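Local coordinates for protein DNA polymerase sliding clamp C (Sulfolobus tokodaii, PDB 3AIZ) that forms, as one subunit, part of a toroidal sliding clamp that encircles DNA and tethers DNA polymerase and other proteins to it, at residues 35-40 with 46-51; 75-80 with 109-114; 137-142 with 215-220; 160-165 with 179-184; 226-231 with 236-241. All coordinates share one frame; numbering follows the deposited sequence.

Contact 1 (35-40 with 46-51); sequences KIRGID and FIDILI
A beta hairpin of the long central sheet pairs 35-40 with 46-51, the two strands running antiparallel with axes 4.8 Å apart. Ile36 and Ile49 form one hydrogen-bonded pair, with Ile49 N to Ile36 O at 2.7 Å, and Gly38 and Ile47 form the next, with Ile47 N to Gly38 O at 2.8 Å. On the face carrying Arg37, the guanidinium reaches the acid across from it: Arg37 NH2 lies 3.1 Å from Asp48 OD1, a salt bridge that meets the carboxylate from above its plane, while the bond from NE to the same oxygen is weak. A bend at chi3 (-60°) turns the group that way, and the Arg37 chain crosses the Phe46 ring at a slant, CG 3.6 Å from Phe46 CE2. On the other face, Ile36 CB meets Ile49 CB at 4.0 Å, and both residues pack on helix 8-18. A helix packed on one face of an antiparallel sheet is characteristic of PCNA clamps, whose helices line the ring's inside and whose sheets form its outside.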
# COMPACT_ATOMS: atom_id res chain seq x y z
N LYS C 35 26.35 -29.64 -23.04
CA LYS C 35 26.34 -30.24 -21.71
C LYS C 35 26.92 -29.27 -20.69
O LYS C 35 28.01 -28.73 -20.89
CB LYS C 35 27.11 -31.56 -21.70
CG LYS C 35 26.50 -32.64 -22.57
CD LYS C 35 27.31 -33.93 -22.51
CE LYS C 35 26.70 -35.00 -23.40
NZ LYS C 35 27.44 -36.28 -23.30
N ILE C 36 26.19 -29.05 -19.61
CA ILE C 36 26.65 -28.18 -18.54
C ILE C 36 26.58 -28.94 -17.23
O ILE C 36 25.56 -29.56 -16.92
CB ILE C 36 25.80 -26.90 -18.43
CG1 ILE C 36 25.79 -26.15 -19.77
CG2 ILE C 36 26.32 -26.01 -17.32
CD1 ILE C 36 24.86 -24.97 -19.79
N ARG C 37 27.66 -28.89 -16.46
CA ARG C 37 27.74 -29.67 -15.24
C ARG C 37 28.53 -28.93 -14.18
O ARG C 37 29.66 -28.49 -14.42
CB ARG C 37 28.40 -31.02 -15.53
CG ARG C 37 28.64 -31.89 -14.32
CD ARG C 37 29.11 -33.27 -14.73
NE ARG C 37 28.12 -33.95 -15.56
CZ ARG C 37 28.25 -35.21 -15.99
NH1 ARG C 37 29.31 -35.92 -15.65
NH2 ARG C 37 27.30 -35.75 -16.75
N GLY C 38 27.93 -28.77 -13.00
CA GLY C 38 28.58 -28.07 -11.91
C GLY C 38 28.20 -28.62 -10.55
O GLY C 38 27.32 -29.48 -10.44
N ILE C 39 28.86 -28.13 -9.51
CA ILE C 39 28.56 -28.55 -8.15
C ILE C 39 28.87 -27.43 -7.16
O ILE C 39 29.97 -26.89 -7.14
CB ILE C 39 29.36 -29.82 -7.77
CG1 ILE C 39 29.01 -30.28 -6.35
CG2 ILE C 39 30.85 -29.59 -7.91
CD1 ILE C 39 29.75 -31.53 -5.92
N ASP C 40 27.88 -27.07 -6.35
CA ASP C 40 28.03 -25.97 -5.40
C ASP C 40 29.15 -26.22 -4.40
O ASP C 40 29.54 -27.36 -4.16
CB ASP C 40 26.70 -25.69 -4.68
CG ASP C 40 26.17 -26.90 -3.95
OD1 ASP C 40 26.84 -27.95 -3.94
OD2 ASP C 40 25.07 -26.80 -3.36
N PHE C 46 24.43 -31.14 -6.87
CA PHE C 46 25.11 -31.46 -8.11
C PHE C 46 24.18 -31.20 -9.28
O PHE C 46 23.03 -31.66 -9.28
CB PHE C 46 25.58 -32.92 -8.13
CG PHE C 46 26.03 -33.40 -9.47
CD1 PHE C 46 25.20 -34.18 -10.26
CD2 PHE C 46 27.28 -33.06 -9.96
CE1 PHE C 46 25.62 -34.62 -11.51
CE2 PHE C 46 27.70 -33.49 -11.20
CZ PHE C 46 26.87 -34.27 -11.97
N ILE C 47 24.67 -30.48 -10.28
CA ILE C 47 23.83 -30.05 -11.39
C ILE C 47 24.27 -30.68 -12.71
O ILE C 47 25.43 -30.56 -13.10
CB ILE C 47 23.83 -28.52 -11.52
CG1 ILE C 47 23.50 -27.87 -10.17
CG2 ILE C 47 22.85 -28.08 -12.60
CD1 ILE C 47 23.52 -26.37 -10.19
N ASP C 48 23.34 -31.34 -13.38
CA ASP C 48 23.63 -31.98 -14.65
C ASP C 48 22.63 -31.53 -15.72
O ASP C 48 21.47 -31.94 -15.71
CB ASP C 48 23.59 -33.50 -14.51
CG ASP C 48 24.01 -34.21 -15.77
OD1 ASP C 48 24.93 -33.72 -16.46
OD2 ASP C 48 23.41 -35.26 -16.09
N ILE C 49 23.09 -30.68 -16.63
CA ILE C 49 22.22 -30.12 -17.66
C ILE C 49 22.59 -30.62 -19.05
O ILE C 49 23.76 -30.73 -19.40
CB ILE C 49 22.26 -28.58 -17.66
CG1 ILE C 49 21.84 -28.04 -16.29
CG2 ILE C 49 21.37 -28.02 -18.76
CD1 ILE C 49 21.95 -26.53 -16.17
N LEU C 50 21.57 -30.93 -19.85
CA LEU C 50 21.77 -31.32 -21.24
C LEU C 50 20.83 -30.55 -22.15
O LEU C 50 19.61 -30.68 -22.06
CB LEU C 50 21.55 -32.82 -21.42
CG LEU C 50 21.57 -33.31 -22.87
CD1 LEU C 50 22.90 -32.99 -23.53
CD2 LEU C 50 21.27 -34.80 -22.95
N ILE C 51 21.41 -29.74 -23.03
CA ILE C 51 20.65 -28.97 -24.00
C ILE C 51 20.96 -29.47 -25.40
O ILE C 51 21.92 -29.01 -26.02
CB ILE C 51 20.96 -27.47 -23.90
CG1 ILE C 51 20.82 -26.99 -22.45
CG2 ILE C 51 20.05 -26.68 -24.82
CD1 ILE C 51 21.15 -25.54 -22.25

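Contact 2 (75-80 with 109-114); sequences TDVLKT and FTFPSI
Val77 sends CG1 between two phenylalanines that come from the opposite direction, while its CG2 meets only Phe111, and the two rings receive the valine differently. Phe109 offers a face: Val77 CG1 stands 3.7 Å from the ring centroid and 21° off the normal, a CH-pi contact displaced toward the rim, where Phe109 CD2 is the nearest atom at 3.5 Å. Phe111 offers its far edge instead. Its CZ touches Val77 CG1 at 3.5 Å and Val77 CG2 at 3.6 Å, so the tip of this ring sits against both methyls. Val77 CG1 is thereby held between the face of one ring and the edge of the other. The torsion of Val77 (chi1 -51°) sets CG1 anti to the carbonyl carbon, which turns it to the two rings. No hydrogen bond crosses between the segments; within 75-80, Thr80 OG1 donates to Val77 O at 2.7 Å. The three touching side chains are buried. Helix 71-78 here packs on strand 106-111, the outermost strand of its sheet within the chain, with Phe111 also resting on Phe74 of the helix and on Val99 of strand 97-102. Beyond that edge, Phe109 and Thr110 pair antiparallel with a strand of the neighbouring clamp B subunit, so the sheet continues across the interface.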
# COMPACT_ATOMS: atom_id res chain seq x y z
N THR C 75 25.91 -13.86 -17.26
CA THR C 75 24.51 -13.65 -16.92
C THR C 75 24.15 -12.16 -16.96
O THR C 75 23.01 -11.80 -17.24
CB THR C 75 24.17 -14.24 -15.54
OG1 THR C 75 24.36 -15.66 -15.58
CG2 THR C 75 22.73 -13.95 -15.17
N ASP C 76 25.14 -11.31 -16.68
CA ASP C 76 24.93 -9.87 -16.74
C ASP C 76 24.51 -9.42 -18.14
O ASP C 76 23.73 -8.47 -18.28
CB ASP C 76 26.19 -9.11 -16.31
CG ASP C 76 26.26 -8.91 -14.80
OD1 ASP C 76 25.24 -9.14 -14.12
OD2 ASP C 76 27.34 -8.52 -14.30
N VAL C 77 25.02 -10.09 -19.17
CA VAL C 77 24.66 -9.75 -20.54
C VAL C 77 23.42 -10.50 -20.99
O VAL C 77 22.71 -10.06 -21.89
CB VAL C 77 25.82 -10.03 -21.53
CG1 VAL C 77 27.11 -9.39 -21.03
CG2 VAL C 77 26.00 -11.52 -21.73
N LEU C 78 23.15 -11.63 -20.34
CA LEU C 78 21.96 -12.42 -20.65
C LEU C 78 20.71 -11.74 -20.12
O LEU C 78 19.63 -11.88 -20.70
CB LEU C 78 22.08 -13.83 -20.06
CG LEU C 78 23.07 -14.78 -20.74
CD1 LEU C 78 23.10 -16.12 -20.02
CD2 LEU C 78 22.72 -14.97 -22.21
N LYS C 79 20.85 -10.99 -19.03
CA LYS C 79 19.73 -10.26 -18.46
C LYS C 79 19.25 -9.15 -19.39
O LYS C 79 18.14 -8.66 -19.26
CB LYS C 79 20.12 -9.65 -17.11
CG LYS C 79 20.38 -10.66 -16.00
CD LYS C 79 20.69 -9.95 -14.69
CE LYS C 79 20.99 -10.93 -13.57
NZ LYS C 79 21.27 -10.24 -12.28
N THR C 80 20.11 -8.77 -20.34
CA THR C 80 19.81 -7.65 -21.22
C THR C 80 19.08 -8.09 -22.49
O THR C 80 18.94 -7.31 -23.43
CB THR C 80 21.08 -6.89 -21.62
OG1 THR C 80 21.81 -7.64 -22.61
CG2 THR C 80 21.97 -6.66 -20.41
N PHE C 109 29.15 -9.23 -26.97
CA PHE C 109 29.99 -9.23 -25.78
C PHE C 109 30.99 -10.38 -25.86
O PHE C 109 30.70 -11.43 -26.44
CB PHE C 109 29.14 -9.38 -24.52
CG PHE C 109 28.22 -8.22 -24.26
CD1 PHE C 109 26.99 -8.14 -24.89
CD2 PHE C 109 28.58 -7.22 -23.37
CE1 PHE C 109 26.14 -7.08 -24.64
CE2 PHE C 109 27.74 -6.16 -23.12
CZ PHE C 109 26.52 -6.09 -23.76
N THR C 110 32.17 -10.18 -25.28
CA THR C 110 33.19 -11.22 -25.26
C THR C 110 33.75 -11.41 -23.86
O THR C 110 34.03 -10.44 -23.16
CB THR C 110 34.34 -10.91 -26.24
OG1 THR C 110 33.91 -11.18 -27.58
CG2 THR C 110 35.55 -11.77 -25.93
N PHE C 111 33.92 -12.66 -23.46
CA PHE C 111 34.44 -12.98 -22.14
C PHE C 111 35.73 -13.77 -22.25
O PHE C 111 35.86 -14.64 -23.11
CB PHE C 111 33.41 -13.76 -21.33
CG PHE C 111 32.06 -13.10 -21.28
CD1 PHE C 111 31.07 -13.45 -22.18
CD2 PHE C 111 31.79 -12.13 -20.33
CE1 PHE C 111 29.83 -12.85 -22.14
CE2 PHE C 111 30.55 -11.52 -20.28
CZ PHE C 111 29.56 -11.88 -21.19
N PRO C 112 36.71 -13.47 -21.39
CA PRO C 112 37.98 -14.20 -21.38
C PRO C 112 37.76 -15.62 -20.88
O PRO C 112 36.91 -15.84 -20.02
CB PRO C 112 38.82 -13.41 -20.38
CG PRO C 112 37.82 -12.80 -19.45
CD PRO C 112 36.66 -12.44 -20.33
N SER C 113 38.52 -16.57 -21.41
CA SER C 113 38.43 -17.95 -20.95
C SER C 113 39.17 -18.11 -19.63
O SER C 113 40.16 -17.43 -19.36
CB SER C 113 39.00 -18.90 -22.00
OG SER C 113 38.22 -18.89 -23.18
N ILE C 114 38.66 -19.02 -18.80
CA ILE C 114 39.26 -19.29 -17.50
C ILE C 114 39.41 -20.79 -17.28
O ILE C 114 38.82 -21.59 -18.00
CB ILE C 114 38.42 -18.69 -16.36
CG1 ILE C 114 36.98 -19.19 -16.45
CG2 ILE C 114 38.45 -17.17 -16.41
CD1 ILE C 114 36.04 -18.54 -15.45

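Contact 3 (137-142 with 215-220); sequences VTFTDI and VEIAFG
Phe139 is the side chain that 137-142 sets against 215-220, and Val215 and Ile217, two residues apart on the strand, receive it. Phe139 CG lies anti to the backbone N (chi1 177°), which carries the ring away from the helix toward the sheet. Val215 meets the root of this side chain: its CG1 is 3.6 Å from Phe139 CB and 3.9 Å from Phe139 CG, the two side chains crossing at about a right angle. Ile217 comes from the opposite direction and meets the ring farther out, through the end of its own chain, with CD1 3.4 Å from Phe139 CE1 and 3.5 Å from Phe139 CD1. Both methyls approach the ring obliquely. The phenylalanine is thus contacted near CB by one strand residue and at CD1 and CE1 by the other. All three residues are buried and the contact is wholly apolar. A helix packed on an antiparallel sheet in this way is the layout of the PCNA C-terminal domain. Within 137-142, Phe139 alone touches 215-220; it also reaches Leu227 and Tyr229 of the adjoining strand 223-231, where Thr140 joins it on Tyr229. Strand 214-220 sits between strands 223-231 and 130-135, and Ile217 in turn packs on Leu163 of strand 162-168, which belongs to a second sheet.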
# COMPACT_ATOMS: atom_id res chain seq x y z
N VAL C 137 5.63 -24.49 -13.65
CA VAL C 137 5.02 -23.27 -13.13
C VAL C 137 4.32 -23.54 -11.80
O VAL C 137 4.50 -22.80 -10.84
CB VAL C 137 4.03 -22.65 -14.15
CG1 VAL C 137 3.10 -23.72 -14.71
CG2 VAL C 137 3.24 -21.53 -13.50
N THR C 138 3.52 -24.60 -11.76
CA THR C 138 2.81 -24.97 -10.54
C THR C 138 3.80 -25.28 -9.42
O THR C 138 3.60 -24.87 -8.27
CB THR C 138 1.91 -26.20 -10.76
OG1 THR C 138 0.98 -25.93 -11.81
CG2 THR C 138 1.15 -26.54 -9.48
N PHE C 139 4.86 -26.00 -9.75
CA PHE C 139 5.85 -26.42 -8.76
C PHE C 139 6.67 -25.24 -8.24
O PHE C 139 6.83 -25.08 -7.04
CB PHE C 139 6.77 -27.49 -9.33
CG PHE C 139 7.86 -27.91 -8.39
CD1 PHE C 139 7.58 -28.71 -7.29
CD2 PHE C 139 9.17 -27.52 -8.60
CE1 PHE C 139 8.58 -29.09 -6.42
CE2 PHE C 139 10.18 -27.90 -7.73
CZ PHE C 139 9.88 -28.69 -6.64
N THR C 140 7.18 -24.43 -9.16
CA THR C 140 8.00 -23.28 -8.79
C THR C 140 7.22 -22.28 -7.93
O THR C 140 7.76 -21.76 -6.95
CB THR C 140 8.59 -22.57 -10.02
OG1 THR C 140 7.55 -22.25 -10.95
CG2 THR C 140 9.62 -23.47 -10.71
N ASP C 141 5.97 -22.02 -8.30
CA ASP C 141 5.10 -21.18 -7.48
C ASP C 141 5.12 -21.63 -6.03
O ASP C 141 5.37 -20.84 -5.12
CB ASP C 141 3.66 -21.21 -8.01
CG ASP C 141 3.46 -20.30 -9.21
OD1 ASP C 141 4.26 -19.36 -9.39
OD2 ASP C 141 2.48 -20.51 -9.96
N ILE C 142 4.86 -22.92 -5.82
CA ILE C 142 4.86 -23.50 -4.49
C ILE C 142 6.22 -23.35 -3.83
O ILE C 142 6.32 -23.11 -2.63
CB ILE C 142 4.45 -24.99 -4.53
CG1 ILE C 142 3.02 -25.12 -5.04
CG2 ILE C 142 4.61 -25.63 -3.16
CD1 ILE C 142 2.52 -26.55 -5.10
N VAL C 215 8.31 -30.56 -14.61
CA VAL C 215 9.40 -30.92 -13.71
C VAL C 215 9.16 -32.28 -13.06
O VAL C 215 8.06 -32.55 -12.57
CB VAL C 215 9.61 -29.85 -12.61
CG1 VAL C 215 8.30 -29.58 -11.88
CG2 VAL C 215 10.69 -30.28 -11.64
N GLU C 216 10.18 -33.12 -13.05
CA GLU C 216 10.07 -34.44 -12.44
C GLU C 216 10.75 -34.46 -11.08
O GLU C 216 11.93 -34.13 -10.95
CB GLU C 216 10.66 -35.51 -13.36
CG GLU C 216 9.95 -35.61 -14.70
CD GLU C 216 10.59 -36.62 -15.64
OE1 GLU C 216 11.09 -37.66 -15.14
OE2 GLU C 216 10.59 -36.39 -16.86
N ILE C 217 9.99 -34.85 -10.06
CA ILE C 217 10.48 -34.88 -8.68
C ILE C 217 10.67 -36.32 -8.22
O ILE C 217 9.73 -37.10 -8.23
CB ILE C 217 9.49 -34.19 -7.73
CG1 ILE C 217 9.02 -32.86 -8.33
CG2 ILE C 217 10.11 -33.99 -6.36
CD1 ILE C 217 7.86 -32.23 -7.58
N ALA C 218 11.89 -36.65 -7.82
CA ALA C 218 12.20 -38.00 -7.35
C ALA C 218 13.07 -37.95 -6.10
O ALA C 218 13.97 -37.12 -6.00
CB ALA C 218 12.89 -38.80 -8.45
N PHE C 219 12.79 -38.82 -5.14
CA PHE C 219 13.52 -38.82 -3.89
C PHE C 219 13.27 -40.09 -3.08
O PHE C 219 12.47 -40.94 -3.47
CB PHE C 219 13.13 -37.60 -3.05
CG PHE C 219 11.70 -37.62 -2.58
CD1 PHE C 219 10.70 -37.04 -3.34
CD2 PHE C 219 11.36 -38.23 -1.38
CE1 PHE C 219 9.39 -37.06 -2.91
CE2 PHE C 219 10.05 -38.26 -0.95
CZ PHE C 219 9.06 -37.67 -1.72
N GLY C 220 13.97 -40.19 -1.95
CA GLY C 220 13.83 -41.33 -1.07
C GLY C 220 14.68 -41.14 0.17
O GLY C 220 15.53 -40.25 0.22

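Contact 4 (160-165 with 179-184); sequences GGKLYL and STENGG
The backbones approach where strand 162-168 begins and the loop following strand 172-178 sets out, Lys162 and Ser179 having CA atoms 4.9 Å apart, at one end of an antiparallel hairpin of the C-terminal half of the clamp. Lys162 runs fully extended beyond CG and passes over Ser179, its CG 3.5 Å from Ser179 CB. The ammonium then meets the loop acid: Lys162 NZ lies 2.8 Å from Glu181 OE2 in a salt bridge, reached from above the carboxylate plane. Glu181 is extended as well, its CG anti to the backbone N (chi1 168°), which carries the carboxylate out to the Lys162 ammonium, and the two chains come together at an angle. A second, long and weak ion pair links Lys162 to Glu177 of strand 172-178. The loop that presents Glu181 is braced from within. Ser179 OG accepts Asn182 N at 3.3 Å in an ST motif, and Asn182 folds back to form an Asx turn with Gly184. The salt bridge itself lies near the surface, between a partly exposed lysine and an exposed glutamate. Asn182 OD1 takes two backbone N-H groups from opposite faces of its plane, Ser179 N and Gly184 N, each at 2.9 Å.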
# COMPACT_ATOMS: atom_id res chain seq x y z
N GLY C 160 0.52 -42.39 -0.43
CA GLY C 160 -0.65 -42.72 -1.23
C GLY C 160 -0.61 -42.10 -2.61
O GLY C 160 -1.64 -41.87 -3.23
N GLY C 161 0.60 -41.82 -3.09
CA GLY C 161 0.78 -41.25 -4.41
C GLY C 161 0.75 -39.73 -4.40
O GLY C 161 0.85 -39.09 -5.45
N LYS C 162 0.61 -39.15 -3.22
CA LYS C 162 0.58 -37.70 -3.09
C LYS C 162 1.89 -37.17 -2.51
O LYS C 162 2.54 -37.84 -1.71
CB LYS C 162 -0.60 -37.25 -2.23
CG LYS C 162 -1.96 -37.59 -2.82
CD LYS C 162 -3.08 -37.01 -1.98
CE LYS C 162 -4.44 -37.36 -2.56
NZ LYS C 162 -5.54 -36.78 -1.74
N LEU C 163 2.26 -35.96 -2.91
CA LEU C 163 3.49 -35.34 -2.44
C LEU C 163 3.19 -34.24 -1.43
O LEU C 163 2.37 -33.36 -1.67
CB LEU C 163 4.28 -34.76 -3.62
CG LEU C 163 5.64 -34.15 -3.29
CD1 LEU C 163 6.51 -35.14 -2.54
CD2 LEU C 163 6.33 -33.67 -4.55
N TYR C 164 3.88 -34.30 -0.29
CA TYR C 164 3.69 -33.31 0.77
C TYR C 164 4.99 -32.57 1.05
O TYR C 164 5.95 -33.15 1.55
CB TYR C 164 3.19 -33.99 2.05
CG TYR C 164 1.84 -34.65 1.91
CD1 TYR C 164 1.73 -36.01 1.68
CD2 TYR C 164 0.67 -33.90 2.00
CE1 TYR C 164 0.49 -36.62 1.55
CE2 TYR C 164 -0.57 -34.50 1.87
CZ TYR C 164 -0.65 -35.86 1.65
OH TYR C 164 -1.88 -36.45 1.53
N LEU C 165 5.01 -31.28 0.74
CA LEU C 165 6.19 -30.45 1.00
C LEU C 165 6.00 -29.67 2.30
O LEU C 165 5.13 -28.82 2.40
CB LEU C 165 6.44 -29.49 -0.16
CG LEU C 165 6.48 -30.11 -1.55
CD1 LEU C 165 6.88 -29.07 -2.58
CD2 LEU C 165 7.44 -31.29 -1.58
N SER C 179 -1.02 -33.18 -5.59
CA SER C 179 -1.60 -34.44 -6.05
C SER C 179 -2.30 -34.25 -7.39
O SER C 179 -2.53 -33.12 -7.82
CB SER C 179 -2.60 -34.97 -5.02
OG SER C 179 -3.67 -34.06 -4.83
N THR C 180 -2.63 -35.36 -8.04
CA THR C 180 -3.40 -35.31 -9.27
C THR C 180 -4.80 -34.78 -8.97
O THR C 180 -5.47 -34.24 -9.85
CB THR C 180 -3.51 -36.69 -9.92
OG1 THR C 180 -4.10 -37.60 -8.98
CG2 THR C 180 -2.14 -37.20 -10.31
N GLU C 181 -5.22 -34.94 -7.72
CA GLU C 181 -6.51 -34.46 -7.26
C GLU C 181 -6.62 -32.94 -7.34
O GLU C 181 -7.55 -32.41 -7.96
CB GLU C 181 -6.76 -34.93 -5.82
CG GLU C 181 -7.94 -34.26 -5.13
CD GLU C 181 -8.11 -34.72 -3.69
OE1 GLU C 181 -8.71 -33.96 -2.89
OE2 GLU C 181 -7.65 -35.83 -3.36
N ASN C 182 -5.67 -32.25 -6.73
CA ASN C 182 -5.69 -30.79 -6.70
C ASN C 182 -4.87 -30.15 -7.82
O ASN C 182 -4.56 -28.96 -7.78
CB ASN C 182 -5.24 -30.25 -5.34
CG ASN C 182 -3.80 -30.61 -5.01
OD1 ASN C 182 -3.05 -31.06 -5.87
ND2 ASN C 182 -3.41 -30.40 -3.76
N GLY C 183 -4.51 -30.95 -8.82
CA GLY C 183 -3.78 -30.46 -9.98
C GLY C 183 -2.32 -30.16 -9.70
O GLY C 183 -1.59 -29.76 -10.61
N GLY C 184 -1.90 -30.36 -8.46
CA GLY C 184 -0.52 -30.13 -8.08
C GLY C 184 0.45 -31.00 -8.86
O GLY C 184 1.49 -30.54 -9.33

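Contact 5 (226-231 with 236-241); sequences KLRYNL and YADFYI
Hairpin strands 226-231 and 236-241 are most tightly joined by the cluster of Arg228, Asp238 and Tyr236. Arg228 grips the buried Asp238 side-on with two nitrogens, NE to OD1 at 2.8 Å and NH2 to OD2 at 2.9 Å, both on syn lone pairs and the planes nearly coplanar. The same guanidinium lies flat on Tyr236, planes 11° apart, with Arg228 CZ 4.0 Å from the ring centroid, a cation-pi stack. Looser, on the same partly exposed side, Lys226 lays CG of its extended chain over the Tyr240 face and reaches Asp238 OD2 only by a long salt bridge. The other face, with Leu227, Tyr229, Ala237 and Phe239, is buried: Tyr229 CD1 meets Phe239 CE1 at 3.8 Å, the ring planes 86° apart, and Tyr229 OH is hydrogen-bonded to Thr205 OG1. The two-nitrogen grip and the stack fix the guanidinium's rotation, and the two cations would probably keep Asp238 ionised.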
# COMPACT_ATOMS: atom_id res chain seq x y z
N LYS C 226 16.17 -35.60 -6.64
CA LYS C 226 16.43 -35.27 -8.03
C LYS C 226 15.31 -34.45 -8.64
O LYS C 226 14.24 -34.98 -8.96
CB LYS C 226 16.68 -36.52 -8.87
CG LYS C 226 17.07 -36.20 -10.31
CD LYS C 226 17.12 -37.44 -11.19
CE LYS C 226 17.48 -37.06 -12.62
NZ LYS C 226 17.33 -38.20 -13.56
N LEU C 227 15.55 -33.15 -8.81
CA LEU C 227 14.63 -32.29 -9.52
C LEU C 227 15.08 -32.18 -10.97
O LEU C 227 16.10 -31.57 -11.27
CB LEU C 227 14.58 -30.90 -8.89
CG LEU C 227 14.06 -30.81 -7.45
CD1 LEU C 227 14.23 -29.39 -6.93
CD2 LEU C 227 12.61 -31.25 -7.37
N ARG C 228 14.32 -32.79 -11.87
CA ARG C 228 14.61 -32.70 -13.29
C ARG C 228 13.66 -31.73 -13.97
O ARG C 228 12.49 -32.06 -14.20
CB ARG C 228 14.53 -34.06 -13.98
CG ARG C 228 14.34 -33.96 -15.48
CD ARG C 228 14.56 -35.30 -16.17
NE ARG C 228 15.95 -35.73 -16.09
CZ ARG C 228 16.48 -36.66 -16.86
NH1 ARG C 228 15.75 -37.26 -17.78
NH2 ARG C 228 17.76 -37.00 -16.71
N TYR C 229 14.15 -30.54 -14.27
CA TYR C 229 13.36 -29.57 -15.02
C TYR C 229 13.48 -29.86 -16.51
O TYR C 229 14.50 -29.56 -17.13
CB TYR C 229 13.81 -28.15 -14.71
CG TYR C 229 13.45 -27.69 -13.31
CD1 TYR C 229 14.35 -27.81 -12.26
CD2 TYR C 229 12.20 -27.13 -13.05
CE1 TYR C 229 14.02 -27.38 -10.99
CE2 TYR C 229 11.87 -26.70 -11.78
CZ TYR C 229 12.78 -26.83 -10.76
OH TYR C 229 12.45 -26.40 -9.49
N ASN C 230 12.44 -30.46 -17.07
CA ASN C 230 12.43 -30.82 -18.48
C ASN C 230 12.57 -29.60 -19.39
O ASN C 230 12.01 -28.54 -19.11
CB ASN C 230 11.15 -31.59 -18.84
CG ASN C 230 11.07 -32.93 -18.14
OD1 ASN C 230 10.01 -33.33 -17.67
ND2 ASN C 230 12.20 -33.63 -18.06
N LEU C 231 13.32 -29.76 -20.47
CA LEU C 231 13.51 -28.70 -21.44
C LEU C 231 13.03 -29.16 -22.81
O LEU C 231 12.98 -30.36 -23.08
CB LEU C 231 14.99 -28.30 -21.51
CG LEU C 231 15.58 -27.68 -20.25
CD1 LEU C 231 17.09 -27.57 -20.38
CD2 LEU C 231 14.96 -26.31 -19.98
N TYR C 236 17.05 -31.28 -20.52
CA TYR C 236 16.74 -31.32 -19.10
C TYR C 236 17.77 -30.59 -18.25
O TYR C 236 18.89 -30.34 -18.68
CB TYR C 236 16.59 -32.77 -18.62
CG TYR C 236 17.81 -33.63 -18.85
CD1 TYR C 236 18.89 -33.60 -17.97
CD2 TYR C 236 17.89 -34.48 -19.95
CE1 TYR C 236 20.01 -34.38 -18.19
CE2 TYR C 236 19.01 -35.27 -20.16
CZ TYR C 236 20.06 -35.22 -19.28
OH TYR C 236 21.18 -36.00 -19.49
N ALA C 237 17.37 -30.26 -17.03
CA ALA C 237 18.26 -29.65 -16.05
C ALA C 237 18.10 -30.38 -14.72
O ALA C 237 17.14 -30.16 -13.99
CB ALA C 237 17.94 -28.17 -15.88
N ASP C 238 19.05 -31.26 -14.41
CA ASP C 238 18.96 -32.07 -13.21
C ASP C 238 19.61 -31.40 -12.00
O ASP C 238 20.72 -30.87 -12.09
CB ASP C 238 19.61 -33.44 -13.43
CG ASP C 238 18.78 -34.33 -14.36
OD1 ASP C 238 17.61 -33.99 -14.61
OD2 ASP C 238 19.31 -35.36 -14.82
N PHE C 239 18.90 -31.42 -10.88
CA PHE C 239 19.44 -30.91 -9.62
C PHE C 239 19.40 -32.00 -8.55
O PHE C 239 18.32 -32.39 -8.09
CB PHE C 239 18.65 -29.68 -9.16
CG PHE C 239 18.79 -28.49 -10.06
CD1 PHE C 239 18.03 -28.39 -11.22
CD2 PHE C 239 19.68 -27.48 -9.76
CE1 PHE C 239 18.15 -27.30 -12.05
CE2 PHE C 239 19.81 -26.38 -10.60
CZ PHE C 239 19.04 -26.29 -11.74
N TYR C 240 20.57 -32.49 -8.17
CA TYR C 240 20.67 -33.49 -7.11
C TYR C 240 21.01 -32.82 -5.79
O TYR C 240 22.11 -32.28 -5.62
CB TYR C 240 21.73 -34.54 -7.45
CG TYR C 240 21.45 -35.32 -8.71
CD1 TYR C 240 21.75 -34.79 -9.96
CD2 TYR C 240 20.88 -36.59 -8.66
CE1 TYR C 240 21.49 -35.51 -11.12
CE2 TYR C 240 20.63 -37.31 -9.81
CZ TYR C 240 20.93 -36.76 -11.04
OH TYR C 240 20.68 -37.47 -12.19
N ILE C 241 20.07 -32.85 -4.85
CA ILE C 241 20.28 -32.22 -3.55
C ILE C 241 20.45 -33.27 -2.45
O ILE C 241 19.62 -34.16 -2.29
CB ILE C 241 19.11 -31.29 -3.19
CG1 ILE C 241 18.85 -30.31 -4.34
CG2 ILE C 241 19.40 -30.54 -1.90
CD1 ILE C 241 17.71 -29.36 -4.09

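How the contacts relate
Contacts 1, 3 and 5 share the long nine-stranded sheet. Contact 5 sits in the middle, its centre 9 Å from those of contacts 1 and 3: strand 45-52 pairs with 235-241 (Asp48 O to Asp238 N 2.8 Å), which joins the two halves of the chain, and strand 223-231 pairs with 214-220 (Ala218 O to Lys226 N 2.7 Å). The strand of contact 4 (162-165) belongs to another sheet yet touches contact 3, Leu163 CD1 meeting Phe219 CE1 at 3.5 Å. Contacts 2 and 4, centres 40 Å apart, lie on opposite sides of the chain's centre. Contact 2 shares a sheet with a clamp B subunit; Tyr164, in 160-165, packs on Arg110 of a clamp B subunit.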